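Local coordinates for protein beta-glucanase (Bacteroides thetaiotaomicron, PDB 6EUG) that probably hydrolyses beta-1,3-galactosidic linkages of arabinogalactan, this chain being the family 43 glycoside hydrolase part of a longer protein that also carries a family 16 domain, at residues Gly164-Pro167 against Leu168-Arg172. Numbering follows the deposited sequence.
Sequences GAYP and LNMTR
Met170 sets its CB over the CG-CD side of the Pro167 ring face and carries its sulfur past that edge, to the side of Tyr166. Met170 CB lies 3.5 Å from Pro167 O, already against both the carbonyl and the proline ring. With CG anti to the backbone N (chi1 -167°) and the chain extended beyond it, the side chain runs back toward the preceding residues. Met170 was modelled in two conformers, and the sulfur positions given here hold for the one described. In it, Met170 SD sits 3.8 Å from Pro167 CD. The same Met170 SD is 4.1 Å from Tyr166 CD1, near the plane of the tyrosine ring and at its edge, an edge-on Met-aromatic contact.

The backbone that makes this reversal is a type I beta turn from Pro167 to Met170, closed by the hydrogen bond from Met170 N to Pro167 O, 3.2 Å. Five antiparallel-strand units fit the five-bladed beta-propeller of family 43; the loop holding this turn leaves strand 154-159, outermost in one sheet, and packs on strand 252-256, outermost in another. Leu168 and Asn169 occupy the two corners of the turn. Asn169 carries CG between its own N and carbonyl carbon (chi1 69°), which swings Asn169 OD1 back to 3.7 Å from Pro167 CB, while ND2 is hydrogen-bonded to Arg255 O.

Pro167, buried, touches Tyr253 and Arg255 of strand 252-256 and shares Val202 of helix 200-205 with Met170. Just past the turn, the Thr171 side chain takes the N-cap position and caps a backbone N near the start of helix 172-176, while Glu174 OE1 accepts a hydrogen bond from Thr171 N.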
loop_
_atom_site.group_PDB
_atom_site.type_symbol
_atom_site.label_atom_id
_atom_site.label_comp_id
_atom_site.label_asym_id
_atom_site.label_seq_id
_atom_site.Cartn_x
_atom_site.Cartn_y
_atom_site.Cartn_z
ATOM N N GLY A 164 21.517 -4.624 -6.176
ATOM C CA GLY A 164 22.273 -5.105 -7.320
ATOM C C GLY A 164 21.499 -5.489 -8.589
ATOM O O GLY A 164 22.138 -5.783 -9.606
ATOM N N ALA A 165 20.152 -5.496 -8.552
ATOM C CA ALA A 165 19.333 -5.944 -9.700
ATOM C C ALA A 165 18.714 -4.758 -10.456
ATOM O O ALA A 165 18.218 -3.799 -9.836
ATOM C CB ALA A 165 18.231 -6.910 -9.250
ATOM N N TYR A 166 18.755 -4.836 -11.781
ATOM C CA TYR A 166 18.071 -3.898 -12.654
ATOM C C TYR A 166 16.626 -4.345 -12.918
ATOM O O TYR A 166 16.320 -5.535 -12.927
ATOM C CB TYR A 166 18.766 -3.809 -14.023
ATOM C CG TYR A 166 20.061 -3.063 -14.059
ATOM C CD1 TYR A 166 20.081 -1.660 -14.160
ATOM C CD2 TYR A 166 21.274 -3.741 -14.008
ATOM C CE1 TYR A 166 21.285 -0.949 -14.204
ATOM C CE2 TYR A 166 22.484 -3.052 -14.051
ATOM C CZ TYR A 166 22.483 -1.660 -14.144
ATOM O OH TYR A 166 23.683 -1.002 -14.171
ATOM N N PRO A 167 15.729 -3.394 -13.206
ATOM C CA PRO A 167 14.377 -3.786 -13.598
ATOM C C PRO A 167 14.402 -4.540 -14.937
ATOM O O PRO A 167 15.203 -4.186 -15.831
ATOM C CB PRO A 167 13.655 -2.438 -13.802
ATOM C CG PRO A 167 14.532 -1.418 -13.199
ATOM C CD PRO A 167 15.931 -1.936 -13.280
ATOM N N LEU A 168 13.542 -5.550 -15.075
ATOM C CA LEU A 168 13.454 -6.358 -16.299
ATOM C C LEU A 168 13.153 -5.479 -17.523
ATOM O O LEU A 168 13.599 -5.781 -18.612
ATOM C CB LEU A 168 12.394 -7.457 -16.138
ATOM C CG LEU A 168 12.094 -8.434 -17.253
ATOM C CD1 LEU A 168 13.259 -9.388 -17.448
ATOM C CD2 LEU A 168 10.831 -9.198 -16.856
ATOM N N ASN A 169 12.419 -4.389 -17.330
ATOM C CA ASN A 169 11.990 -3.524 -18.430
ATOM C C ASN A 169 12.847 -2.265 -18.652
ATOM O O ASN A 169 12.459 -1.403 -19.420
ATOM C CB ASN A 169 10.487 -3.165 -18.303
ATOM C CG ASN A 169 10.178 -2.256 -17.124
ATOM O OD1 ASN A 169 10.757 -2.383 -16.046
ATOM N ND2 ASN A 169 9.197 -1.388 -17.302
ATOM N N MET A 170 14.010 -2.188 -18.004
ATOM C CA MET A 170 14.990 -1.143 -18.271
ATOM C C MET A 170 15.793 -1.575 -19.491
ATOM O O MET A 170 16.297 -2.698 -19.529
ATOM C CB MET A 170 15.896 -0.948 -17.058
ATOM C CG MET A 170 16.738 0.314 -17.098
ATOM S SD MET A 170 17.161 0.945 -15.450
ATOM C CE MET A 170 18.243 2.308 -15.873
ATOM N N THR A 171 15.899 -0.698 -20.491
ATOM C CA THR A 171 16.486 -1.074 -21.777
ATOM C C THR A 171 18.021 -1.111 -21.748
ATOM O O THR A 171 18.658 -0.544 -20.838
ATOM C CB THR A 171 16.052 -0.116 -22.934
ATOM O OG1 THR A 171 16.674 1.162 -22.785
ATOM C CG2 THR A 171 14.533 0.059 -22.969
ATOM N N ARG A 172 18.607 -1.753 -22.771
ATOM C CA ARG A 172 20.079 -1.779 -22.952
ATOM C C ARG A 172 20.699 -0.385 -22.874
ATOM O O ARG A 172 21.686 -0.151 -22.127
ATOM C CB ARG A 172 20.467 -2.377 -24.315
ATOM C CG ARG A 172 20.118 -3.826 -24.407
ATOM C CD ARG A 172 20.646 -4.454 -25.671
ATOM N NE ARG A 172 19.885 -5.666 -25.947
ATOM C CZ ARG A 172 20.149 -6.495 -26.940
ATOM N NH1 ARG A 172 21.177 -6.253 -27.753
ATOM N NH2 ARG A 172 19.389 -7.574 -27.128
#